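Local coordinates for iron-sulfur cluster assembly scaffold protein NifU (Fervidobacterium islandicum, PDB 6A6F) that probably acts as a zinc-binding scaffold on which iron-sulfur clusters are put together in the SUF pathway of a thermophilic bacterium, at residues K17-K22 / V71-I76; E86-A91 / L126-L131; E92-M95 / E99-E102. All coordinates share one frame; numbering follows the deposited sequence.

The three contacts illustrate how one small NifU-like domain changes its chemistry from centre to periphery. Interaction 2 is wholly buried: an indole from helix 118-135 meets helix 81-95 with no hydrogen bond between the two segments, almost entirely apolar. Interaction 1, partly buried, brings a loop to helix 63-76 and pairs apolar ring packing with a metal-binding histidine that faces the second subunit. Interaction 3, also partly at the surface, joins a Met-aromatic contact to one weak amide hydrogen bond; it shares helix 81-95 with interaction 2, inside whose chain loop it is nested. Met72 packs on Trp128, joining interactions 1 and 2, whereas Asn90 OD1 probably accepts from Asp101 N, joining interactions 2 and 3.

Interaction 1. Residues K17-K22 / V71-I76; sequences KKFHGK and VMIEQI. With NI (nickel (II) ion), chain J.
In this NifU-like domain a type I beta turn, Lys17 to His20, carries Phe19 to helix 63-76, where its ring settles against Ile73. The Ile73 methyl CG2 lies over one face, offset toward the rim, and comes within 3.4 Å of Phe19 CG, a CH-pi contact. On the opposite face Lys18 CG sits over the centre, 3.6 Å above the plane, so aliphatic groups of the turn and of the helix enclose the ring between them. The other branch, Ile73 CD1, lies 3.8 Å from Phe19 CB. Near the far end of the ring Phe19 CE2 meets Glu74 CB obliquely at 3.9 Å, and the glutamate continues past it to bond Tyr13 OH through OE2. Phe19 CB already points to the helix, and CG beside the backbone N (chi1 -48°) lays a ring face on Ile73 CG2, while the backbones of Phe19 and Gly21 hydrogen-bond to Phe57 of strand 51-58. His20 has CG trans to its backbone N (chi1 -175°) and turns to the subunit interface. There a nickel ion is shared with His60 of the second subunit, four waters are modelled around it, and His20 NE2 binds it at 2.2 Å.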
ATOM      1  N   LYS A  17       7.616  -6.851  -5.207  1.00 21.96           N
ATOM      2  CA  LYS A  17       8.747  -5.976  -5.000  1.00 25.21           C
ATOM      3  C   LYS A  17       9.711  -5.820  -6.163  1.00 22.10           C
ATOM      4  O   LYS A  17      10.440  -4.856  -6.210  1.00 19.56           O
ATOM      5  CB  LYS A  17       9.605  -6.518  -3.837  1.00 32.94           C
ATOM      6  CG  LYS A  17       8.937  -6.537  -2.466  1.00 36.35           C
ATOM      7  CD  LYS A  17       8.294  -5.206  -2.145  1.00 39.65           C
ATOM      8  CE  LYS A  17       7.797  -5.201  -0.701  1.00 44.74           C
ATOM      9  NZ  LYS A  17       7.150  -3.899  -0.375  1.00 50.26           N
ATOM     10  N   LYS A  18       9.746  -6.765  -7.075  1.00 20.86           N
ATOM     11  CA  LYS A  18      10.816  -6.776  -8.093  1.00 22.99           C
ATOM     12  C   LYS A  18      10.828  -5.568  -9.049  1.00 19.45           C
ATOM     13  O   LYS A  18      11.862  -5.263  -9.573  1.00 19.74           O
ATOM     14  CB  LYS A  18      10.761  -8.053  -8.880  1.00 27.03           C
ATOM     15  CG  LYS A  18       9.501  -8.170  -9.663  1.00 30.48           C
ATOM     16  CD  LYS A  18       9.105  -9.635  -9.759  1.00 37.69           C
ATOM     17  CE  LYS A  18      10.172 -10.431 -10.439  1.00 40.64           C
ATOM     18  NZ  LYS A  18       9.673 -11.810 -10.579  1.00 49.72           N
ATOM     19  N   PHE A  19       9.700  -4.841  -9.200  1.00 16.16           N
ATOM     20  CA  PHE A  19       9.661  -3.640 -10.053  1.00 15.42           C
ATOM     21  C   PHE A  19       9.661  -2.324  -9.320  1.00 15.61           C
ATOM     22  O   PHE A  19       9.551  -1.278  -9.947  1.00 15.37           O
ATOM     23  CB  PHE A  19       8.487  -3.672 -11.071  1.00 15.45           C
ATOM     24  CG  PHE A  19       8.372  -4.937 -11.800  1.00 15.78           C
ATOM     25  CD1 PHE A  19       9.456  -5.474 -12.427  1.00 17.94           C
ATOM     26  CD2 PHE A  19       7.196  -5.649 -11.766  1.00 18.08           C
ATOM     27  CE1 PHE A  19       9.362  -6.697 -13.057  1.00 17.35           C
ATOM     28  CE2 PHE A  19       7.070  -6.860 -12.389  1.00 18.21           C
ATOM     29  CZ  PHE A  19       8.174  -7.394 -13.018  1.00 19.39           C
ATOM     30  N   HIS A  20       9.819  -2.335  -7.996  1.00 16.75           N
ATOM     31  CA  HIS A  20       9.680  -1.115  -7.206  1.00 17.00           C
ATOM     32  C   HIS A  20      11.050  -0.503  -6.997  1.00 18.39           C
ATOM     33  O   HIS A  20      11.926  -1.168  -6.510  1.00 22.13           O
ATOM     34  CB  HIS A  20       9.048  -1.474  -5.842  1.00 18.26           C
ATOM     35  CG  HIS A  20       8.760  -0.287  -5.008  1.00 18.52           C
ATOM     36  ND1 HIS A  20       7.916   0.719  -5.434  1.00 20.08           N
ATOM     37  CD2 HIS A  20       9.176   0.060  -3.770  1.00 16.68           C
ATOM     38  CE1 HIS A  20       7.886   1.670  -4.511  1.00 20.41           C
ATOM     39  NE2 HIS A  20       8.600   1.269  -3.483  1.00 17.76           N
ATOM     40  N   GLY A  21      11.239   0.751  -7.356  1.00 20.30           N
ATOM     41  CA  GLY A  21      12.571   1.344  -7.327  1.00 21.86           C
ATOM     42  C   GLY A  21      12.746   2.371  -8.441  1.00 20.91           C
ATOM     43  O   GLY A  21      11.838   2.658  -9.220  1.00 21.37           O
ATOM     44  N   LYS A  22      13.950   2.872  -8.546  1.00 20.78           N
ATOM     45  CA  LYS A  22      14.322   3.823  -9.579  1.00 23.88           C
ATOM     46  C   LYS A  22      15.263   3.181 -10.562  1.00 22.39           C
ATOM     47  O   LYS A  22      15.947   2.183 -10.244  1.00 22.03           O
ATOM     48  CB  LYS A  22      15.051   5.026  -8.957  1.00 27.26           C
ATOM     49  CG  LYS A  22      14.258   5.736  -7.894  1.00 30.73           C
ATOM     50  CD  LYS A  22      15.046   6.929  -7.373  1.00 37.14           C
ATOM     51  CE  LYS A  22      14.121   7.957  -6.742  1.00 42.19           C
ATOM     52  NZ  LYS A  22      14.856   8.731  -5.708  1.00 48.16           N
ATOM     53  N   VAL A  71       1.301  -5.501 -12.691  1.00 15.05           N
ATOM     54  CA  VAL A  71       0.858  -6.375 -13.780  1.00 16.44           C
ATOM     55  C   VAL A  71       1.212  -5.668 -15.100  1.00 16.20           C
ATOM     56  O   VAL A  71       1.704  -6.308 -16.015  1.00 16.08           O
ATOM     57  CB  VAL A  71      -0.608  -6.758 -13.679  1.00 17.09           C
ATOM     58  CG1 VAL A  71      -1.065  -7.484 -14.905  1.00 18.33           C
ATOM     59  CG2 VAL A  71      -0.836  -7.632 -12.438  1.00 18.06           C
ATOM     60  N   MET A  72       1.035  -4.365 -15.148  1.00 14.63           N
ATOM     61  CA  MET A  72       1.398  -3.598 -16.340  1.00 15.16           C
ATOM     62  C   MET A  72       2.878  -3.793 -16.697  1.00 15.69           C
ATOM     63  O   MET A  72       3.212  -4.094 -17.880  1.00 14.66           O
ATOM     64  CB  MET A  72       1.104  -2.126 -16.174  1.00 15.05           C
ATOM     65  CG  MET A  72       1.433  -1.267 -17.359  1.00 14.99           C
ATOM     66  SD  MET A  72       1.305   0.494 -17.050  1.00 16.60           S
ATOM     67  CE  MET A  72       2.828   0.872 -16.166  1.00 18.06           C
ATOM     68  N   ILE A  73       3.747  -3.596 -15.702  1.00 14.69           N
ATOM     69  CA  ILE A  73       5.182  -3.663 -15.938  1.00 16.17           C
ATOM     70  C   ILE A  73       5.545  -5.033 -16.432  1.00 16.15           C
ATOM     71  O   ILE A  73       6.269  -5.186 -17.399  1.00 16.13           O
ATOM     72  CB  ILE A  73       5.997  -3.271 -14.661  1.00 15.43           C
ATOM     73  CG1 ILE A  73       5.789  -1.770 -14.452  1.00 16.62           C
ATOM     74  CG2 ILE A  73       7.484  -3.649 -14.804  1.00 14.90           C
ATOM     75  CD1 ILE A  73       6.306  -1.258 -13.125  1.00 16.92           C
ATOM     76  N   GLU A  74       5.048  -6.042 -15.747  1.00 17.66           N
ATOM     77  CA  GLU A  74       5.358  -7.425 -16.098  1.00 18.78           C
ATOM     78  C   GLU A  74       4.944  -7.707 -17.550  1.00 19.61           C
ATOM     79  O   GLU A  74       5.588  -8.479 -18.263  1.00 16.80           O
ATOM     80  CB  GLU A  74       4.639  -8.350 -15.122  1.00 20.45           C
ATOM     81  CG  GLU A  74       4.723  -9.813 -15.420  1.00 25.74           C
ATOM     82  CD  GLU A  74       3.765 -10.586 -14.521  1.00 32.99           C
ATOM     83  OE1 GLU A  74       2.561 -10.689 -14.895  1.00 39.21           O
ATOM     84  OE2 GLU A  74       4.217 -11.027 -13.440  1.00 36.31           O
ATOM     85  N   GLN A  75       3.840  -7.119 -17.980  1.00 18.32           N
ATOM     86  CA  GLN A  75       3.352  -7.406 -19.305  1.00 20.37           C
ATOM     87  C   GLN A  75       4.039  -6.548 -20.393  1.00 20.70           C
ATOM     88  O   GLN A  75       4.114  -6.995 -21.531  1.00 23.66           O
ATOM     89  CB  GLN A  75       1.835  -7.267 -19.363  1.00 21.40           C
ATOM     90  CG  GLN A  75       1.091  -8.317 -18.541  1.00 23.12           C
ATOM     91  CD  GLN A  75       1.440  -9.729 -18.980  1.00 26.46           C
ATOM     92  OE1 GLN A  75       1.913 -10.553 -18.193  1.00 31.78           O
ATOM     93  NE2 GLN A  75       1.309  -9.975 -20.250  1.00 24.41           N
ATOM     94  N   ILE A  76       4.502  -5.339 -20.080  1.00 18.33           N
ATOM     95  CA  ILE A  76       5.041  -4.481 -21.130  1.00 17.28           C
ATOM     96  C   ILE A  76       6.518  -4.600 -21.373  1.00 19.75           C
ATOM     97  O   ILE A  76       6.990  -4.167 -22.432  1.00 16.32           O
ATOM     98  CB  ILE A  76       4.701  -2.998 -21.000  1.00 17.68           C
ATOM     99  CG1 ILE A  76       5.337  -2.331 -19.760  1.00 17.30           C
ATOM    100  CG2 ILE A  76       3.196  -2.795 -21.050  1.00 18.88           C
ATOM    101  CD1 ILE A  76       4.902  -0.886 -19.525  1.00 17.83           C
TER
HETATM  102 NI    NI J 208       9.257   1.997  -1.484  1.00 22.73          NI
HETATM  103  O   HOH W   1       9.590   0.330  -0.822  1.00 22.66           O
HETATM  104  O   HOH W   2      11.377   2.487  -2.177  1.00 27.44           O
HETATM  105  O   HOH W   3       8.894   3.522  -2.058  1.00 14.81           O
HETATM  106  O   HOH W   4      10.356   4.138  -0.911  1.00 41.18           O

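Interaction 2. Residues E86-A91 / L126-L131; sequences EMMKNA and LPWKTL
Trp128 carries the contact between 126-131 and 86-91, and three residues of the latter segment, Met87, Met88 and Ala91, receive it. The two helical segments run roughly antiparallel (139°), their axes 10.0 Å apart at closest approach. Trp128 CB points to the other segment, and CG trans to the carbonyl carbon (chi1 -73°) sets which parts of the indole meet Met88 and Ala91. Ala91 CB stands over one face, almost straight above the five-membered ring at 4.2 Å from its centroid, a CH-pi contact. At the six-membered ring Trp128 CE3 presses to 3.5 Å from Met88 CB, and Met87 CB lies 4.1 Å from Trp128 CZ3. Met88 extends trans to its backbone N (chi1 -175°), passes its CG 3.5 Å from Trp128 O, then bends twice so that its end leads away from the contact. Within each helix a polar side chain folds back: Asn90 ND2 donates to Glu86 O at 2.9 Å, and Thr130 OG1 to Leu126 O at 2.9 Å. Met72 and Ser68 of helix 63-76 touch Trp128 as well, while Leu126, Thr130 and Leu131 pack on strand 39-48, so helix 118-135 lies between sheet and helix 81-95.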
ATOM      1  N   GLU A  86      -1.210  -0.242 -27.331  1.00 27.35           N
ATOM      2  CA  GLU A  86      -2.371  -1.021 -27.731  1.00 31.21           C
ATOM      3  C   GLU A  86      -2.923  -1.784 -26.524  1.00 30.83           C
ATOM      4  O   GLU A  86      -4.148  -1.861 -26.319  1.00 25.17           O
ATOM      5  CB  GLU A  86      -1.994  -1.974 -28.871  1.00 35.59           C
ATOM      6  CG  GLU A  86      -3.107  -2.906 -29.357  1.00 44.90           C
ATOM      7  CD  GLU A  86      -2.577  -4.037 -30.233  1.00 51.95           C
ATOM      8  OE1 GLU A  86      -3.379  -4.923 -30.645  1.00 57.36           O
ATOM      9  OE2 GLU A  86      -1.350  -4.034 -30.508  1.00 55.78           O
ATOM     10  N   MET A  87      -2.024  -2.357 -25.720  1.00 28.73           N
ATOM     11  CA  MET A  87      -2.463  -2.945 -24.444  1.00 26.92           C
ATOM     12  C   MET A  87      -3.195  -1.952 -23.613  1.00 25.80           C
ATOM     13  O   MET A  87      -4.304  -2.217 -23.149  1.00 24.80           O
ATOM     14  CB  MET A  87      -1.276  -3.415 -23.649  1.00 29.52           C
ATOM     15  CG  MET A  87      -1.231  -4.896 -23.485  1.00 33.88           C
ATOM     16  SD  MET A  87       0.226  -5.335 -22.495  1.00 37.45           S
ATOM     17  CE  MET A  87       1.412  -5.037 -23.787  1.00 33.12           C
ATOM     18  N   MET A  88      -2.573  -0.791 -23.434  1.00 24.46           N
ATOM     19  CA  MET A  88      -3.195   0.304 -22.690  1.00 27.01           C
ATOM     20  C   MET A  88      -4.598   0.662 -23.203  1.00 28.45           C
ATOM     21  O   MET A  88      -5.538   0.794 -22.410  1.00 25.36           O
ATOM     22  CB  MET A  88      -2.294   1.525 -22.746  1.00 29.20           C
ATOM     23  CG  MET A  88      -2.748   2.715 -21.924  1.00 31.39           C
ATOM     24  SD  MET A  88      -3.887   3.886 -22.732  1.00 34.59           S
ATOM     25  CE  MET A  88      -3.228   4.007 -24.377  1.00 42.54           C
ATOM     26  N   LYS A  89      -4.742   0.806 -24.526  1.00 28.89           N
ATOM     27  CA  LYS A  89      -6.060   1.125 -25.110  1.00 31.79           C
ATOM     28  C   LYS A  89      -7.103   0.042 -24.790  1.00 26.53           C
ATOM     29  O   LYS A  89      -8.241   0.325 -24.368  1.00 28.34           O
ATOM     30  CB  LYS A  89      -5.907   1.353 -26.632  1.00 38.16           C
ATOM     31  CG  LYS A  89      -7.192   1.804 -27.340  1.00 44.76           C
ATOM     32  CD  LYS A  89      -7.241   1.388 -28.823  1.00 51.85           C
ATOM     33  CE  LYS A  89      -7.673  -0.072 -28.973  1.00 57.51           C
ATOM     34  NZ  LYS A  89      -7.319  -0.699 -30.282  1.00 61.71           N
ATOM     35  N   ASN A  90      -6.713  -1.208 -24.949  1.00 24.61           N
ATOM     36  CA  ASN A  90      -7.550  -2.309 -24.512  1.00 25.46           C
ATOM     37  C   ASN A  90      -7.949  -2.302 -23.037  1.00 28.21           C
ATOM     38  O   ASN A  90      -9.101  -2.628 -22.715  1.00 27.15           O
ATOM     39  CB  ASN A  90      -6.904  -3.610 -24.848  1.00 28.48           C
ATOM     40  CG  ASN A  90      -7.154  -3.992 -26.279  1.00 31.84           C
ATOM     41  OD1 ASN A  90      -8.206  -4.543 -26.592  1.00 31.56           O
ATOM     42  ND2 ASN A  90      -6.192  -3.719 -27.149  1.00 30.05           N
ATOM     43  N   ALA A  91      -7.025  -1.895 -22.152  1.00 26.66           N
ATOM     44  CA  ALA A  91      -7.276  -1.944 -20.709  1.00 24.73           C
ATOM     45  C   ALA A  91      -8.272  -0.893 -20.332  1.00 26.51           C
ATOM     46  O   ALA A  91      -9.175  -1.158 -19.519  1.00 25.11           O
ATOM     47  CB  ALA A  91      -5.991  -1.730 -19.930  1.00 25.88           C
ATOM     48  N   LEU A 126      -4.483   4.431 -13.261  1.00 17.78           N
ATOM     49  CA  LEU A 126      -3.410   5.352 -12.977  1.00 19.22           C
ATOM     50  C   LEU A 126      -2.068   4.972 -13.680  1.00 18.50           C
ATOM     51  O   LEU A 126      -1.518   5.780 -14.421  1.00 19.40           O
ATOM     52  CB  LEU A 126      -3.197   5.505 -11.461  1.00 20.66           C
ATOM     53  CG  LEU A 126      -1.985   6.370 -11.077  1.00 19.83           C
ATOM     54  CD1 LEU A 126      -2.176   7.768 -11.632  1.00 21.83           C
ATOM     55  CD2 LEU A 126      -1.779   6.405  -9.586  1.00 20.73           C
ATOM     56  N   PRO A 127      -1.544   3.736 -13.456  1.00 17.91           N
ATOM     57  CA  PRO A 127      -0.300   3.401 -14.180  1.00 17.86           C
ATOM     58  C   PRO A 127      -0.441   3.456 -15.676  1.00 17.72           C
ATOM     59  O   PRO A 127       0.518   3.814 -16.336  1.00 18.99           O
ATOM     60  CB  PRO A 127       0.008   1.976 -13.752  1.00 17.50           C
ATOM     61  CG  PRO A 127      -1.289   1.495 -13.184  1.00 17.69           C
ATOM     62  CD  PRO A 127      -1.951   2.657 -12.571  1.00 16.33           C
ATOM     63  N   TRP A 128      -1.580   3.041 -16.213  1.00 18.71           N
ATOM     64  CA  TRP A 128      -1.768   2.972 -17.677  1.00 19.13           C
ATOM     65  C   TRP A 128      -1.831   4.375 -18.328  1.00 20.70           C
ATOM     66  O   TRP A 128      -1.239   4.608 -19.382  1.00 20.30           O
ATOM     67  CB  TRP A 128      -3.039   2.177 -18.018  1.00 19.96           C
ATOM     68  CG  TRP A 128      -2.906   0.720 -17.789  1.00 19.21           C
ATOM     69  CD1 TRP A 128      -3.421   0.015 -16.760  1.00 19.44           C
ATOM     70  CD2 TRP A 128      -2.160  -0.196 -18.579  1.00 18.53           C
ATOM     71  NE1 TRP A 128      -3.050  -1.285 -16.856  1.00 19.88           N
ATOM     72  CE2 TRP A 128      -2.281  -1.446 -17.982  1.00 18.88           C
ATOM     73  CE3 TRP A 128      -1.372  -0.070 -19.722  1.00 19.75           C
ATOM     74  CZ2 TRP A 128      -1.662  -2.582 -18.494  1.00 18.16           C
ATOM     75  CZ3 TRP A 128      -0.777  -1.213 -20.245  1.00 18.93           C
ATOM     76  CH2 TRP A 128      -0.935  -2.442 -19.638  1.00 17.81           C
ATOM     77  N   LYS A 129      -2.549   5.290 -17.674  1.00 20.23           N
ATOM     78  CA  LYS A 129      -2.642   6.673 -18.109  1.00 23.01           C
ATOM     79  C   LYS A 129      -1.279   7.354 -18.007  1.00 21.36           C
ATOM     80  O   LYS A 129      -0.917   8.116 -18.883  1.00 21.28           O
ATOM     81  CB  LYS A 129      -3.664   7.450 -17.261  1.00 25.56           C
ATOM     82  CG  LYS A 129      -5.124   6.972 -17.340  1.00 29.81           C
ATOM     83  CD  LYS A 129      -5.637   6.729 -18.755  1.00 36.36           C
ATOM     84  CE  LYS A 129      -5.854   8.043 -19.503  1.00 40.60           C
ATOM     85  NZ  LYS A 129      -6.218   7.855 -20.957  1.00 43.99           N
ATOM     86  N   THR A 130      -0.527   7.036 -16.954  1.00 19.32           N
ATOM     87  CA  THR A 130       0.825   7.540 -16.804  1.00 19.80           C
ATOM     88  C   THR A 130       1.743   7.001 -17.866  1.00 19.46           C
ATOM     89  O   THR A 130       2.519   7.754 -18.448  1.00 20.68           O
ATOM     90  CB  THR A 130       1.394   7.255 -15.403  1.00 20.48           C
ATOM     91  OG1 THR A 130       0.502   7.825 -14.450  1.00 19.97           O
ATOM     92  CG2 THR A 130       2.768   7.888 -15.246  1.00 20.24           C
ATOM     93  N   LEU A 131       1.608   5.722 -18.188  1.00 18.26           N
ATOM     94  CA  LEU A 131       2.333   5.144 -19.297  1.00 18.45           C
ATOM     95  C   LEU A 131       2.030   5.803 -20.660  1.00 21.05           C
ATOM     96  O   LEU A 131       2.946   6.110 -21.437  1.00 21.11           O
ATOM     97  CB  LEU A 131       1.989   3.690 -19.397  1.00 19.78           C
ATOM     98  CG  LEU A 131       2.575   2.906 -20.571  1.00 20.24           C
ATOM     99  CD1 LEU A 131       4.049   2.692 -20.429  1.00 21.42           C
ATOM    100  CD2 LEU A 131       1.923   1.551 -20.665  1.00 20.70           C
TER

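Interaction 3. Residues E92-M95 / E99-E102; sequences ENMM and EFDE
Two flat groups shape the chain reversal after helix 81-95, the Phe100 ring against Met94 and the Asn93 amide against Glu99 O. Over one face of the ring lies Met94 CG, 3.6 Å above the plane and displaced toward the rim, where it comes within 3.7 Å of Phe100 CE2. The sulfur is above the face too but more distant, with Met94 SD 4.6 Å from the centroid of the Phe100 ring, 22° from its normal; CH-pi and Met-aromatic contacts thus share one thioether arm. At the ring's rim Phe100 CD2 approaches the helix backbone itself, 3.7 Å from Met94 CA. The Asn93 amide works on the returning chain instead: ND2 donates a weak hydrogen bond to Glu99 O at 3.3 Å, well bent at 128°. Phe100 adopts the least roomy first torsion, CG between backbone N and carbonyl carbon (chi1 63°), which goes with a ring face turned to Met94 CG, the two side chains crossing at an angle. Leu105 and Ile109 also touch the Phe100 side chain. Asp101 is the N-cap of helix 102-105, its OD1 accepting from Asn103 N, and Asn90 OD1, one turn back on helix 81-95, takes Asp101 N. With a single weak, angled polar bond between these two segments, their cohesion probably rests mainly on dispersion between the methionine arm and the aromatic face, to which the polarisable sulfur can contribute.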
ATOM      1  N   GLU A  92      -8.109   0.292 -20.920  1.00 26.19           N
ATOM      2  CA  GLU A  92      -9.061   1.358 -20.746  1.00 30.88           C
ATOM      3  C   GLU A  92     -10.433   0.964 -21.340  1.00 31.96           C
ATOM      4  O   GLU A  92     -11.456   1.091 -20.654  1.00 32.76           O
ATOM      5  CB  GLU A  92      -8.548   2.683 -21.356  1.00 33.82           C
ATOM      6  CG  GLU A  92      -9.515   3.831 -21.095  1.00 37.87           C
ATOM      7  CD  GLU A  92      -8.940   5.223 -21.303  1.00 42.30           C
ATOM      8  OE1 GLU A  92      -8.293   5.434 -22.338  1.00 44.58           O
ATOM      9  OE2 GLU A  92      -9.164   6.106 -20.423  1.00 49.88           O
ATOM     10  N   ASN A  93     -10.458   0.431 -22.559  1.00 29.91           N
ATOM     11  CA  ASN A  93     -11.728  -0.095 -23.106  1.00 31.83           C
ATOM     12  C   ASN A  93     -12.441  -1.053 -22.166  1.00 31.97           C
ATOM     13  O   ASN A  93     -13.663  -0.992 -22.017  1.00 33.98           O
ATOM     14  CB  ASN A  93     -11.538  -0.773 -24.475  1.00 32.09           C
ATOM     15  CG  ASN A  93     -11.300   0.232 -25.594  1.00 36.75           C
ATOM     16  OD1 ASN A  93     -11.361   1.443 -25.378  1.00 36.50           O
ATOM     17  ND2 ASN A  93     -10.996  -0.264 -26.783  1.00 37.03           N
ATOM     18  N   MET A  94     -11.692  -1.953 -21.550  1.00 31.55           N
ATOM     19  CA  MET A  94     -12.261  -2.885 -20.569  1.00 31.67           C
ATOM     20  C   MET A  94     -12.993  -2.116 -19.475  1.00 35.71           C
ATOM     21  O   MET A  94     -14.149  -2.436 -19.126  1.00 38.91           O
ATOM     22  CB  MET A  94     -11.149  -3.766 -19.951  1.00 32.87           C
ATOM     23  CG  MET A  94     -11.640  -4.946 -19.118  1.00 31.25           C
ATOM     24  SD  MET A  94     -10.375  -6.031 -18.441  1.00 30.95           S
ATOM     25  CE  MET A  94      -9.341  -4.828 -17.588  1.00 30.92           C
ATOM     26  N   MET A  95     -12.332  -1.089 -18.942  1.00 33.62           N
ATOM     27  CA  MET A  95     -12.854  -0.349 -17.816  1.00 34.00           C
ATOM     28  C   MET A  95     -14.115   0.392 -18.178  1.00 37.32           C
ATOM     29  O   MET A  95     -15.037   0.440 -17.399  1.00 41.14           O
ATOM     30  CB  MET A  95     -11.823   0.651 -17.298  1.00 34.05           C
ATOM     31  CG  MET A  95     -10.763   0.017 -16.416  1.00 30.79           C
ATOM     32  SD  MET A  95     -11.519  -0.758 -14.978  1.00 31.90           S
ATOM     33  CE  MET A  95     -11.288  -2.478 -15.310  1.00 30.03           C
ATOM     34  N   GLU A  99     -15.531  -2.615 -26.092  1.00 45.23           N
ATOM     35  CA  GLU A  99     -15.043  -3.911 -26.531  1.00 49.05           C
ATOM     36  C   GLU A  99     -13.502  -3.969 -26.456  1.00 42.94           C
ATOM     37  O   GLU A  99     -12.825  -2.962 -26.681  1.00 37.15           O
ATOM     38  CB  GLU A  99     -15.565  -4.222 -27.957  1.00 55.48           C
ATOM     39  CG  GLU A  99     -14.623  -5.064 -28.827  1.00 62.57           C
ATOM     40  CD  GLU A  99     -15.329  -5.835 -29.943  1.00 71.40           C
ATOM     41  OE1 GLU A  99     -15.641  -5.239 -31.006  1.00 70.97           O
ATOM     42  OE2 GLU A  99     -15.546  -7.058 -29.760  1.00 71.17           O
ATOM     43  N   PHE A 100     -12.967  -5.161 -26.180  1.00 37.60           N
ATOM     44  CA  PHE A 100     -11.519  -5.335 -26.049  1.00 38.94           C
ATOM     45  C   PHE A 100     -11.070  -6.726 -26.413  1.00 39.56           C
ATOM     46  O   PHE A 100     -11.855  -7.681 -26.462  1.00 38.77           O
ATOM     47  CB  PHE A 100     -11.062  -5.022 -24.621  1.00 36.24           C
ATOM     48  CG  PHE A 100     -11.636  -5.933 -23.598  1.00 34.07           C
ATOM     49  CD1 PHE A 100     -11.017  -7.120 -23.293  1.00 33.14           C
ATOM     50  CD2 PHE A 100     -12.808  -5.606 -22.943  1.00 33.66           C
ATOM     51  CE1 PHE A 100     -11.546  -7.966 -22.344  1.00 33.53           C
ATOM     52  CE2 PHE A 100     -13.353  -6.453 -21.986  1.00 33.36           C
ATOM     53  CZ  PHE A 100     -12.726  -7.638 -21.687  1.00 31.90           C
ATOM     54  N   ASP A 101      -9.774  -6.817 -26.643  1.00 40.91           N
ATOM     55  CA  ASP A 101      -9.137  -8.019 -27.130  1.00 41.72           C
ATOM     56  C   ASP A 101      -8.452  -8.779 -25.990  1.00 39.14           C
ATOM     57  O   ASP A 101      -7.374  -8.367 -25.533  1.00 36.37           O
ATOM     58  CB  ASP A 101      -8.117  -7.628 -28.198  1.00 39.50           C
ATOM     59  CG  ASP A 101      -7.479  -8.817 -28.831  1.00 42.06           C
ATOM     60  OD1 ASP A 101      -7.386  -9.839 -28.147  1.00 39.70           O
ATOM     61  OD2 ASP A 101      -7.046  -8.744 -30.003  1.00 51.47           O
ATOM     62  N   GLU A 102      -9.042  -9.911 -25.594  1.00 36.66           N
ATOM     63  CA  GLU A 102      -8.572 -10.672 -24.425  1.00 39.75           C
ATOM     64  C   GLU A 102      -7.152 -11.213 -24.569  1.00 36.94           C
ATOM     65  O   GLU A 102      -6.432 -11.379 -23.589  1.00 37.32           O
ATOM     66  CB  GLU A 102      -9.533 -11.819 -24.117  1.00 46.97           C
ATOM     67  CG  GLU A 102     -10.899 -11.343 -23.635  1.00 56.11           C
ATOM     68  CD  GLU A 102     -11.645 -12.384 -22.807  1.00 61.73           C
ATOM     69  OE1 GLU A 102     -11.886 -13.495 -23.329  1.00 60.34           O
ATOM     70  OE2 GLU A 102     -11.994 -12.082 -21.634  1.00 68.48           O
TER